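Local coordinates for protein fructosyl amine: oxygen oxidoreductase (Aspergillus fumigatus, PDB 3DJE) that oxidatively deglycates fructosyl amino acids (Amadori products), using FAD as its cofactor and oxygen as electron acceptor, at residues A[9-14]-A[23-28]; A[17-22]-A[162-167]. All blocks are in the same frame, centred on the assembly; numbering follows the deposited sequence.

Interaction 1: residues A[9-14]-A[23-28]; sequences LLIVGA and LHLARR. With FAD (flavin-adenine dinucleotide), chain C.
Leu-25 reaches from helix 16-27 and sets its two methyl groups against Leu-9 and Ile-11 of the strand. The CD2 methyl meets Leu-9 CD1 at 3.7 Å. The two leucine side chains cross obliquely, and Leu-9 CD1 also lies 4.0 Å from Leu-25 CD1. Ile-11 comes differently. It meets Leu-25 tip to tip, with Ile-11 CD1 4.0 Å from Leu-25 CD1. Its CG1 branch lies anti to the carbonyl carbon (chi1 -60°) and runs on nearly extended, which carries CD1 out to the helix. Leu-25 CD1 is therefore shared by both strand residues. The contact is purely apolar and buried. Phe-214 of strand 212-215 and Val-378 of helix 373-382 also touch Leu-25.

At the end of the strand Val-12 CG1 packs on the adenine of FAD, 3.7 Å from C2A. Beyond the strand, Gly-13 CA comes within 3.6 Å of FAD N3A. The backbone of Gly-13 has a positive phi (109°) and runs close beside the adenine.

This is the first strand and helix of a beta-alpha-beta unit, with the helix packed on the sheet and the glycine turn beside the cofactor. It is the hallmark of the Rossmann-type FAD-binding fold.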
ATOM      1  N   LEU A   9     -18.382 -13.572  11.885  1.00 11.96           N
ATOM      2  CA  LEU A   9     -17.800 -12.851  10.747  1.00 11.02           C
ATOM      3  C   LEU A   9     -16.352 -13.279  10.604  1.00 11.16           C
ATOM      4  O   LEU A   9     -15.636 -13.402  11.600  1.00 11.69           O
ATOM      5  CB  LEU A   9     -17.876 -11.331  10.947  1.00 10.42           C
ATOM      6  CG  LEU A   9     -19.253 -10.757  11.283  1.00 10.64           C
ATOM      7  CD1 LEU A   9     -19.120  -9.243  11.457  1.00 11.98           C
ATOM      8  CD2 LEU A   9     -20.217 -11.058  10.153  1.00 11.89           C
ATOM      9  N   LEU A  10     -15.930 -13.508   9.367  1.00 10.54           N
ATOM     10  CA  LEU A  10     -14.588 -14.012   9.097  1.00 10.57           C
ATOM     11  C   LEU A  10     -13.872 -13.059   8.175  1.00 10.47           C
ATOM     12  O   LEU A  10     -14.435 -12.657   7.155  1.00 10.85           O
ATOM     13  CB  LEU A  10     -14.682 -15.375   8.426  1.00 11.10           C
ATOM     14  CG  LEU A  10     -13.368 -16.122   8.208  1.00 10.87           C
ATOM     15  CD1 LEU A  10     -12.693 -16.451   9.540  1.00 12.04           C
ATOM     16  CD2 LEU A  10     -13.645 -17.402   7.435  1.00 11.63           C
ATOM     17  N   ILE A  11     -12.647 -12.669   8.542  1.00 10.04           N
ATOM     18  CA  ILE A  11     -11.837 -11.824   7.664  1.00  9.22           C
ATOM     19  C   ILE A  11     -10.633 -12.618   7.201  1.00  9.18           C
ATOM     20  O   ILE A  11      -9.878 -13.141   8.037  1.00  9.11           O
ATOM     21  CB  ILE A  11     -11.352 -10.544   8.368  1.00  9.38           C
ATOM     22  CG1 ILE A  11     -12.552  -9.717   8.832  1.00 10.12           C
ATOM     23  CG2 ILE A  11     -10.426  -9.724   7.448  1.00  9.99           C
ATOM     24  CD1 ILE A  11     -12.170  -8.605   9.769  1.00 11.77           C
ATOM     25  N   VAL A  12     -10.471 -12.733   5.882  1.00  8.29           N
ATOM     26  CA  VAL A  12      -9.296 -13.403   5.302  1.00  9.17           C
ATOM     27  C   VAL A  12      -8.228 -12.356   5.011  1.00  9.47           C
ATOM     28  O   VAL A  12      -8.369 -11.546   4.080  1.00  9.83           O
ATOM     29  CB  VAL A  12      -9.651 -14.209   4.021  1.00  8.90           C
ATOM     30  CG1 VAL A  12      -8.369 -14.860   3.379  1.00  9.26           C
ATOM     31  CG2 VAL A  12     -10.688 -15.277   4.325  1.00 11.51           C
ATOM     32  N   GLY A  13      -7.185 -12.366   5.839  1.00  9.50           N
ATOM     33  CA  GLY A  13      -6.081 -11.417   5.758  1.00 10.16           C
ATOM     34  C   GLY A  13      -6.084 -10.411   6.898  1.00 10.85           C
ATOM     35  O   GLY A  13      -7.056  -9.674   7.082  1.00 11.95           O
ATOM     36  N   ALA A  14      -4.986 -10.365   7.657  1.00 10.53           N
ATOM     37  CA  ALA A  14      -4.798  -9.390   8.737  1.00 10.84           C
ATOM     38  C   ALA A  14      -3.814  -8.277   8.343  1.00 11.07           C
ATOM     39  O   ALA A  14      -3.037  -7.795   9.170  1.00 12.50           O
ATOM     40  CB  ALA A  14      -4.322 -10.108  10.016  1.00 11.15           C
ATOM     41  N   LEU A  23     -11.040  -3.665  13.113  1.00  9.09           N
ATOM     42  CA  LEU A  23     -11.167  -2.549  14.045  1.00  9.54           C
ATOM     43  C   LEU A  23     -12.539  -1.913  13.954  1.00  9.63           C
ATOM     44  O   LEU A  23     -13.198  -1.686  14.988  1.00 10.20           O
ATOM     45  CB  LEU A  23     -10.074  -1.511  13.774  1.00  9.49           C
ATOM     46  CG  LEU A  23     -10.153  -0.265  14.664  1.00 10.06           C
ATOM     47  CD1 LEU A  23      -9.954  -0.638  16.143  1.00 14.09           C
ATOM     48  CD2 LEU A  23      -9.127   0.779  14.187  1.00 11.07           C
ATOM     49  N   HIS A  24     -12.980  -1.626  12.726  1.00  9.49           N
ATOM     50  CA  HIS A  24     -14.266  -0.961  12.548  1.00 10.26           C
ATOM     51  C   HIS A  24     -15.455  -1.849  12.867  1.00  9.94           C
ATOM     52  O   HIS A  24     -16.442  -1.363  13.422  1.00 10.52           O
ATOM     53  CB  HIS A  24     -14.343  -0.270  11.198  1.00 10.97           C
ATOM     54  CG  HIS A  24     -13.491   0.952  11.143  1.00 11.54           C
ATOM     55  ND1 HIS A  24     -13.831   2.115  11.802  1.00 14.31           N
ATOM     56  CD2 HIS A  24     -12.289   1.183  10.561  1.00 10.34           C
ATOM     57  CE1 HIS A  24     -12.891   3.024  11.597  1.00 13.76           C
ATOM     58  NE2 HIS A  24     -11.941   2.481  10.855  1.00 11.97           N
ATOM     59  N   LEU A  25     -15.342  -3.149  12.613  1.00  9.54           N
ATOM     60  CA  LEU A  25     -16.403  -4.063  13.052  1.00  9.69           C
ATOM     61  C   LEU A  25     -16.521  -3.997  14.573  1.00  9.85           C
ATOM     62  O   LEU A  25     -17.639  -3.895  15.109  1.00 10.65           O
ATOM     63  CB  LEU A  25     -16.122  -5.506  12.622  1.00  9.67           C
ATOM     64  CG  LEU A  25     -16.397  -5.821  11.154  1.00  9.01           C
ATOM     65  CD1 LEU A  25     -15.772  -7.170  10.783  1.00 11.09           C
ATOM     66  CD2 LEU A  25     -17.888  -5.823  10.785  1.00  9.93           C
ATOM     67  N   ALA A  26     -15.377  -4.069  15.261  1.00 10.74           N
ATOM     68  CA  ALA A  26     -15.344  -4.042  16.724  1.00 11.02           C
ATOM     69  C   ALA A  26     -15.922  -2.724  17.236  1.00 11.64           C
ATOM     70  O   ALA A  26     -16.739  -2.720  18.168  1.00 12.07           O
ATOM     71  CB  ALA A  26     -13.922  -4.230  17.243  1.00 12.18           C
ATOM     72  N   ARG A  27     -15.533  -1.614  16.614  1.00 11.36           N
ATOM     73  CA  ARG A  27     -16.074  -0.298  17.042  1.00 12.08           C
ATOM     74  C   ARG A  27     -17.572  -0.186  16.842  1.00 12.93           C
ATOM     75  O   ARG A  27     -18.253   0.533  17.587  1.00 13.55           O
ATOM     76  CB  ARG A  27     -15.364   0.856  16.332  1.00 12.22           C
ATOM     77  CG  ARG A  27     -13.939   1.026  16.788  1.00 12.54           C
ATOM     78  CD  ARG A  27     -13.319   2.201  16.043  1.00 13.03           C
ATOM     79  NE  ARG A  27     -12.025   2.562  16.596  1.00 13.46           N
ATOM     80  CZ  ARG A  27     -11.277   3.567  16.136  1.00 14.04           C
ATOM     81  NH1 ARG A  27     -11.710   4.301  15.114  1.00 16.79           N
ATOM     82  NH2 ARG A  27     -10.107   3.839  16.703  1.00 16.10           N
ATOM     83  N   ARG A  28     -18.085  -0.896  15.844  1.00 13.20           N
ATOM     84  CA  ARG A  28     -19.494  -0.820  15.503  1.00 14.14           C
ATOM     85  C   ARG A  28     -20.335  -1.865  16.241  1.00 14.43           C
ATOM     86  O   ARG A  28     -21.534  -1.994  15.990  1.00 15.76           O
ATOM     87  CB  ARG A  28     -19.680  -0.826  13.982  1.00 14.40           C
ATOM     88  CG  ARG A  28     -19.163   0.492  13.388  1.00 14.76           C
ATOM     89  CD  ARG A  28     -18.891   0.444  11.895  1.00 16.99           C
ATOM     90  NE  ARG A  28     -20.099   0.298  11.094  1.00 18.16           N
ATOM     91  CZ  ARG A  28     -20.207   0.696   9.829  1.00 18.09           C
ATOM     92  NH1 ARG A  28     -19.193   1.295   9.221  1.00 17.82           N
ATOM     93  NH2 ARG A  28     -21.335   0.507   9.175  1.00 17.10           N
TER
HETATM   94  PA  FAD C 500      -1.760  -6.223   2.700  1.00  9.66           P
HETATM   95  O1A FAD C 500      -1.571  -5.219   3.753  1.00 10.32           O
HETATM   96  O2A FAD C 500      -0.571  -6.657   1.904  1.00  9.99           O
HETATM   97  O5B FAD C 500      -2.448  -7.443   3.434  1.00 10.46           O
HETATM   98  C5B FAD C 500      -2.702  -8.695   2.791  1.00 10.37           C
HETATM   99  C4B FAD C 500      -2.768  -9.755   3.898  1.00 11.02           C
HETATM  100  O4B FAD C 500      -3.250 -10.927   3.216  1.00  9.92           O
HETATM  101  C3B FAD C 500      -1.326 -10.059   4.366  1.00 11.02           C
HETATM  102  O3B FAD C 500      -1.173  -9.805   5.773  1.00 12.08           O
HETATM  103  C2B FAD C 500      -1.195 -11.555   4.035  1.00  9.60           C
HETATM  104  O2B FAD C 500      -0.452 -12.290   5.057  1.00 12.18           O
HETATM  105  C1B FAD C 500      -2.681 -11.994   3.912  1.00 11.05           C
HETATM  106  N9A FAD C 500      -2.714 -13.328   3.238  1.00 10.58           N
HETATM  107  C8A FAD C 500      -1.972 -13.765   2.199  1.00 10.90           C
HETATM  108  N7A FAD C 500      -2.284 -15.054   1.951  1.00  9.14           N
HETATM  109  C5A FAD C 500      -3.219 -15.425   2.838  1.00  8.71           C
HETATM  110  C6A FAD C 500      -3.904 -16.620   3.083  1.00  9.40           C
HETATM  111  N6A FAD C 500      -3.648 -17.717   2.332  1.00 10.29           N
HETATM  112  N1A FAD C 500      -4.808 -16.656   4.081  1.00  9.55           N
HETATM  113  C2A FAD C 500      -5.060 -15.579   4.835  1.00  9.77           C
HETATM  114  N3A FAD C 500      -4.420 -14.423   4.631  1.00  8.96           N
HETATM  115  C4A FAD C 500      -3.501 -14.330   3.641  1.00  8.87           C
HETATM  116  N1  FAD C 500       0.320   3.268   0.226  1.00  9.29           N
HETATM  117  C2  FAD C 500       0.176   4.553   0.746  1.00  9.88           C
HETATM  118  O2  FAD C 500      -0.925   4.995   1.078  1.00 10.41           O
HETATM  119  N3  FAD C 500       1.310   5.355   0.884  1.00  9.88           N
HETATM  120  C4  FAD C 500       2.573   4.912   0.506  1.00 11.21           C
HETATM  121  O4  FAD C 500       3.556   5.650   0.647  1.00 10.70           O
HETATM  122  C4X FAD C 500       2.700   3.623  -0.033  1.00 10.49           C
HETATM  123  N5  FAD C 500       3.948   3.152  -0.437  1.00 11.11           N
HETATM  124  C5X FAD C 500       4.089   1.816  -0.803  1.00  9.98           C
HETATM  125  C6  FAD C 500       5.372   1.312  -0.999  1.00 11.30           C
HETATM  126  C7  FAD C 500       5.553  -0.028  -1.319  1.00 11.37           C
HETATM  127  C7M FAD C 500       6.989  -0.521  -1.547  1.00 11.77           C
HETATM  128  C8  FAD C 500       4.455  -0.880  -1.419  1.00 10.75           C
HETATM  129  C8M FAD C 500       4.669  -2.386  -1.699  1.00 11.57           C
HETATM  130  C9  FAD C 500       3.167  -0.370  -1.204  1.00 10.37           C
HETATM  131  C9A FAD C 500       2.977   0.980  -0.882  1.00  9.09           C
HETATM  132  N10 FAD C 500       1.695   1.524  -0.673  1.00  9.79           N
HETATM  133  C10 FAD C 500       1.571   2.817  -0.164  1.00  9.91           C
HETATM  134  C1' FAD C 500       0.490   0.736  -0.967  1.00  8.36           C
HETATM  135  C2' FAD C 500      -0.025   0.075   0.312  1.00  8.62           C
HETATM  136  O2' FAD C 500       1.085  -0.452   1.073  1.00  9.46           O
HETATM  137  C3' FAD C 500      -0.997  -1.041  -0.057  1.00  7.33           C
HETATM  138  O3' FAD C 500      -1.933  -0.547  -1.038  1.00  9.64           O
HETATM  139  C4' FAD C 500      -1.806  -1.528   1.150  1.00  8.43           C
HETATM  140  O4' FAD C 500      -0.977  -1.737   2.293  1.00  9.75           O
HETATM  141  C5' FAD C 500      -2.495  -2.848   0.783  1.00  9.58           C
HETATM  142  O5' FAD C 500      -3.304  -3.292   1.884  1.00  8.86           O
HETATM  143  P   FAD C 500      -4.077  -4.694   1.798  1.00  9.27           P
HETATM  144  O1P FAD C 500      -4.889  -4.724   0.545  1.00  9.53           O
HETATM  145  O2P FAD C 500      -4.722  -4.876   3.115  1.00  9.14           O
HETATM  146  O3P FAD C 500      -2.915  -5.796   1.660  1.00  9.07           O

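Interaction 2: residues A[17-22]-A[162-167]; sequences WGTSTA and NALVAA. With FAD (flavin-adenine dinucleotide), chain C.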
ATOM      1  N   TRP A  17      -5.996  -3.549   5.198  1.00  8.21           N
ATOM      2  CA  TRP A  17      -7.433  -3.378   5.074  1.00  8.34           C
ATOM      3  C   TRP A  17      -8.221  -4.392   5.912  1.00  8.50           C
ATOM      4  O   TRP A  17      -9.279  -4.054   6.459  1.00  8.48           O
ATOM      5  CB  TRP A  17      -7.826  -3.403   3.600  1.00  8.50           C
ATOM      6  CG  TRP A  17      -7.439  -2.143   2.856  1.00  7.68           C
ATOM      7  CD1 TRP A  17      -6.536  -1.177   3.241  1.00  9.15           C
ATOM      8  CD2 TRP A  17      -7.976  -1.715   1.605  1.00  8.55           C
ATOM      9  NE1 TRP A  17      -6.495  -0.169   2.301  1.00  9.17           N
ATOM     10  CE2 TRP A  17      -7.368  -0.478   1.290  1.00  8.95           C
ATOM     11  CE3 TRP A  17      -8.918  -2.262   0.713  1.00 10.44           C
ATOM     12  CZ2 TRP A  17      -7.676   0.224   0.123  1.00  9.68           C
ATOM     13  CZ3 TRP A  17      -9.229  -1.551  -0.452  1.00 10.42           C
ATOM     14  CH2 TRP A  17      -8.597  -0.335  -0.732  1.00  9.52           C
ATOM     15  N   GLY A  18      -7.686  -5.611   6.068  1.00  8.98           N
ATOM     16  CA  GLY A  18      -8.289  -6.601   6.969  1.00  9.15           C
ATOM     17  C   GLY A  18      -8.288  -6.103   8.410  1.00  9.23           C
ATOM     18  O   GLY A  18      -9.303  -6.216   9.117  1.00  9.89           O
ATOM     19  N   THR A  19      -7.163  -5.538   8.843  1.00  8.86           N
ATOM     20  CA  THR A  19      -7.066  -4.993  10.197  1.00 10.02           C
ATOM     21  C   THR A  19      -8.010  -3.799  10.367  1.00  9.33           C
ATOM     22  O   THR A  19      -8.711  -3.695  11.392  1.00  9.01           O
ATOM     23  CB  THR A  19      -5.625  -4.663  10.588  1.00 10.72           C
ATOM     24  OG1 THR A  19      -4.890  -5.883  10.660  1.00 12.51           O
ATOM     25  CG2 THR A  19      -5.551  -3.979  11.959  1.00 11.23           C
ATOM     26  N   SER A  20      -8.052  -2.916   9.363  1.00  8.90           N
ATOM     27  CA  SER A  20      -8.980  -1.771   9.418  1.00  9.04           C
ATOM     28  C   SER A  20     -10.427  -2.264   9.582  1.00  8.94           C
ATOM     29  O   SER A  20     -11.221  -1.738  10.406  1.00  8.91           O
ATOM     30  CB  SER A  20      -8.887  -0.923   8.152  1.00  9.75           C
ATOM     31  OG  SER A  20      -9.536   0.318   8.382  1.00 10.05           O
ATOM     32  N   THR A  21     -10.768  -3.283   8.796  1.00  8.76           N
ATOM     33  CA  THR A  21     -12.095  -3.873   8.850  1.00  8.90           C
ATOM     34  C   THR A  21     -12.381  -4.472  10.234  1.00  8.78           C
ATOM     35  O   THR A  21     -13.459  -4.249  10.801  1.00  9.44           O
ATOM     36  CB  THR A  21     -12.290  -4.899   7.723  1.00  8.96           C
ATOM     37  OG1 THR A  21     -12.083  -4.254   6.460  1.00 10.52           O
ATOM     38  CG2 THR A  21     -13.720  -5.424   7.740  1.00  8.79           C
ATOM     39  N   ALA A  22     -11.415  -5.215  10.781  1.00  8.29           N
ATOM     40  CA  ALA A  22     -11.562  -5.809  12.115  1.00  9.02           C
ATOM     41  C   ALA A  22     -11.826  -4.739  13.173  1.00  9.28           C
ATOM     42  O   ALA A  22     -12.737  -4.868  14.002  1.00  9.92           O
ATOM     43  CB  ALA A  22     -10.328  -6.626  12.462  1.00  9.28           C
ATOM     44  N   ASN A 162       3.914   0.281  13.035  1.00  9.22           N
ATOM     45  CA  ASN A 162       3.399   0.573  14.373  1.00  9.12           C
ATOM     46  C   ASN A 162       1.894   0.895  14.382  1.00  9.29           C
ATOM     47  O   ASN A 162       1.181   0.515  15.323  1.00  8.97           O
ATOM     48  CB  ASN A 162       4.224   1.680  15.037  1.00  9.54           C
ATOM     49  CG  ASN A 162       5.628   1.213  15.416  1.00 10.10           C
ATOM     50  OD1 ASN A 162       5.923   0.010  15.440  1.00 10.31           O
ATOM     51  ND2 ASN A 162       6.500   2.169  15.723  1.00 11.28           N
ATOM     52  N   ALA A 163       1.409   1.564  13.330  1.00  8.31           N
ATOM     53  CA  ALA A 163      -0.031   1.871  13.222  1.00  8.56           C
ATOM     54  C   ALA A 163      -0.855   0.590  12.998  1.00  8.65           C
ATOM     55  O   ALA A 163      -1.940   0.399  13.592  1.00  8.98           O
ATOM     56  CB  ALA A 163      -0.283   2.860  12.082  1.00  8.85           C
ATOM     57  N   LEU A 164      -0.337  -0.279  12.135  1.00  8.44           N
ATOM     58  CA  LEU A 164      -0.985  -1.571  11.842  1.00  9.02           C
ATOM     59  C   LEU A 164      -1.108  -2.416  13.116  1.00  8.65           C
ATOM     60  O   LEU A 164      -2.178  -2.949  13.425  1.00  9.19           O
ATOM     61  CB  LEU A 164      -0.185  -2.314  10.758  1.00  9.58           C
ATOM     62  CG  LEU A 164      -0.681  -3.695  10.322  1.00 11.28           C
ATOM     63  CD1 LEU A 164      -2.068  -3.602   9.711  1.00 14.14           C
ATOM     64  CD2 LEU A 164       0.331  -4.257   9.303  1.00 11.75           C
ATOM     65  N   VAL A 165      -0.005  -2.518  13.856  1.00  8.85           N
ATOM     66  CA  VAL A 165       0.030  -3.256  15.123  1.00  9.42           C
ATOM     67  C   VAL A 165      -0.934  -2.617  16.135  1.00  9.13           C
ATOM     68  O   VAL A 165      -1.715  -3.319  16.759  1.00  9.50           O
ATOM     69  CB  VAL A 165       1.472  -3.351  15.676  1.00  9.82           C
ATOM     70  CG1 VAL A 165       1.488  -3.913  17.087  1.00 10.10           C
ATOM     71  CG2 VAL A 165       2.329  -4.249  14.766  1.00  9.54           C
ATOM     72  N   ALA A 166      -0.919  -1.290  16.248  1.00  8.84           N
ATOM     73  CA  ALA A 166      -1.816  -0.610  17.196  1.00  8.53           C
ATOM     74  C   ALA A 166      -3.278  -0.927  16.870  1.00  8.73           C
ATOM     75  O   ALA A 166      -4.084  -1.182  17.767  1.00  9.58           O
ATOM     76  CB  ALA A 166      -1.570   0.904  17.194  1.00  9.61           C
ATOM     77  N   ALA A 167      -3.629  -0.861  15.586  1.00  8.75           N
ATOM     78  CA  ALA A 167      -5.012  -1.126  15.178  1.00  8.83           C
ATOM     79  C   ALA A 167      -5.405  -2.586  15.453  1.00  9.10           C
ATOM     80  O   ALA A 167      -6.518  -2.845  15.930  1.00  9.44           O
ATOM     81  CB  ALA A 167      -5.208  -0.794  13.708  1.00  9.66           C
TER
HETATM   82  PA  FAD C 500      -1.760  -6.223   2.700  1.00  9.66           P
HETATM   83  O1A FAD C 500      -1.571  -5.219   3.753  1.00 10.32           O
HETATM   84  O2A FAD C 500      -0.571  -6.657   1.904  1.00  9.99           O
HETATM   85  O5B FAD C 500      -2.448  -7.443   3.434  1.00 10.46           O
HETATM   86  C5B FAD C 500      -2.702  -8.695   2.791  1.00 10.37           C
HETATM   87  C4B FAD C 500      -2.768  -9.755   3.898  1.00 11.02           C
HETATM   88  O4B FAD C 500      -3.250 -10.927   3.216  1.00  9.92           O
HETATM   89  C3B FAD C 500      -1.326 -10.059   4.366  1.00 11.02           C
HETATM   90  O3B FAD C 500      -1.173  -9.805   5.773  1.00 12.08           O
HETATM   91  C2B FAD C 500      -1.195 -11.555   4.035  1.00  9.60           C
HETATM   92  O2B FAD C 500      -0.452 -12.290   5.057  1.00 12.18           O
HETATM   93  C1B FAD C 500      -2.681 -11.994   3.912  1.00 11.05           C
HETATM   94  N9A FAD C 500      -2.714 -13.328   3.238  1.00 10.58           N
HETATM   95  C8A FAD C 500      -1.972 -13.765   2.199  1.00 10.90           C
HETATM   96  N7A FAD C 500      -2.284 -15.054   1.951  1.00  9.14           N
HETATM   97  C5A FAD C 500      -3.219 -15.425   2.838  1.00  8.71           C
HETATM   98  C6A FAD C 500      -3.904 -16.620   3.083  1.00  9.40           C
HETATM   99  N6A FAD C 500      -3.648 -17.717   2.332  1.00 10.29           N
HETATM  100  N1A FAD C 500      -4.808 -16.656   4.081  1.00  9.55           N
HETATM  101  C2A FAD C 500      -5.060 -15.579   4.835  1.00  9.77           C
HETATM  102  N3A FAD C 500      -4.420 -14.423   4.631  1.00  8.96           N
HETATM  103  C4A FAD C 500      -3.501 -14.330   3.641  1.00  8.87           C
HETATM  104  N1  FAD C 500       0.320   3.268   0.226  1.00  9.29           N
HETATM  105  C2  FAD C 500       0.176   4.553   0.746  1.00  9.88           C
HETATM  106  O2  FAD C 500      -0.925   4.995   1.078  1.00 10.41           O
HETATM  107  N3  FAD C 500       1.310   5.355   0.884  1.00  9.88           N
HETATM  108  C4  FAD C 500       2.573   4.912   0.506  1.00 11.21           C
HETATM  109  O4  FAD C 500       3.556   5.650   0.647  1.00 10.70           O
HETATM  110  C4X FAD C 500       2.700   3.623  -0.033  1.00 10.49           C
HETATM  111  N5  FAD C 500       3.948   3.152  -0.437  1.00 11.11           N
HETATM  112  C5X FAD C 500       4.089   1.816  -0.803  1.00  9.98           C
HETATM  113  C6  FAD C 500       5.372   1.312  -0.999  1.00 11.30           C
HETATM  114  C7  FAD C 500       5.553  -0.028  -1.319  1.00 11.37           C
HETATM  115  C7M FAD C 500       6.989  -0.521  -1.547  1.00 11.77           C
HETATM  116  C8  FAD C 500       4.455  -0.880  -1.419  1.00 10.75           C
HETATM  117  C8M FAD C 500       4.669  -2.386  -1.699  1.00 11.57           C
HETATM  118  C9  FAD C 500       3.167  -0.370  -1.204  1.00 10.37           C
HETATM  119  C9A FAD C 500       2.977   0.980  -0.882  1.00  9.09           C
HETATM  120  N10 FAD C 500       1.695   1.524  -0.673  1.00  9.79           N
HETATM  121  C10 FAD C 500       1.571   2.817  -0.164  1.00  9.91           C
HETATM  122  C1' FAD C 500       0.490   0.736  -0.967  1.00  8.36           C
HETATM  123  C2' FAD C 500      -0.025   0.075   0.312  1.00  8.62           C
HETATM  124  O2' FAD C 500       1.085  -0.452   1.073  1.00  9.46           O
HETATM  125  C3' FAD C 500      -0.997  -1.041  -0.057  1.00  7.33           C
HETATM  126  O3' FAD C 500      -1.933  -0.547  -1.038  1.00  9.64           O
HETATM  127  C4' FAD C 500      -1.806  -1.528   1.150  1.00  8.43           C
HETATM  128  O4' FAD C 500      -0.977  -1.737   2.293  1.00  9.75           O
HETATM  129  C5' FAD C 500      -2.495  -2.848   0.783  1.00  9.58           C
HETATM  130  O5' FAD C 500      -3.304  -3.292   1.884  1.00  8.86           O
HETATM  131  P   FAD C 500      -4.077  -4.694   1.798  1.00  9.27           P
HETATM  132  O1P FAD C 500      -4.889  -4.724   0.545  1.00  9.53           O
HETATM  133  O2P FAD C 500      -4.722  -4.876   3.115  1.00  9.14           O
HETATM  134  O3P FAD C 500      -2.915  -5.796   1.660  1.00  9.07           O
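This is a small, buried helix-to-helix contact. It joins helix 16-27, the first helix of the FAD-binding fold, to helix 160-173, far along the chain. Thr-19 carries it from one side, Leu-164 and Ala-167 from the other. The helices come closest at Thr-19 and Ala-167, with CA atoms 6.6 Å apart.

The two branches of Thr-19 have separate partners. The methyl CG2 lies anti to the backbone N and rests on Ala-167, 3.6 Å from its CB. The small alanine lets the helices approach here. The hydroxyl OG1 lies beside the backbone N (chi1 -66°) and turns to Leu-164, whose CD1 is 3.8 Å away. Thr-19 CB touches the same methyl, and the two side chains cross at about a right angle. Although OG1 faces a methyl group, it has weak hydrogen bonds to the backbone oxygens of Ala-14 and Gly-15. Ala-168 also touches Thr-19, so the packing continues along helix 160-173.

Near the start of helix 16-27, the CB of Trp-17 points away from helix 160-173, and the residue lies beside FAD. Its backbone N gives an almost straight hydrogen bond to phosphate oxygen O2P of FAD, 2.8 Å long with an angle of 174°. One face of the indole lies toward FAD O1P, which is offset to the rim. NE1 is bonded to Gly-366 O. One turn on, Thr-21 OG1 donates to Trp-17 O, which also accepts from Thr-21 N. These two donors reach the oxygen from opposite faces of its plane.

A helix N-terminus that gives a backbone amide, here Trp-17 N, to the pyrophosphate is typical of the dinucleotide-binding motif. Gly-18 fits the last glycine of the GxGxxG pattern.

Overall arrangement
From the N terminus, the chain runs through strand 9-12, turns at the glycines beside FAD and enters helix 16-27. Interaction 1 closes this short loop, with only eight residues between its segments. Interaction 2 starts inside that loop, at 17-22, and closes a far longer one of 139 residues at helix 160-173. The two therefore cross along the chain. Both use helix 16-27: its later part packs on the sheet, its earlier part on helix 160-173. Their centres are 9 Å apart, and Ile-11 CD1 links them by packing against the backbone at Gly-18 and Ala-22. Both also touch FAD, one at the adenosine end and the other at the pyrophosphate.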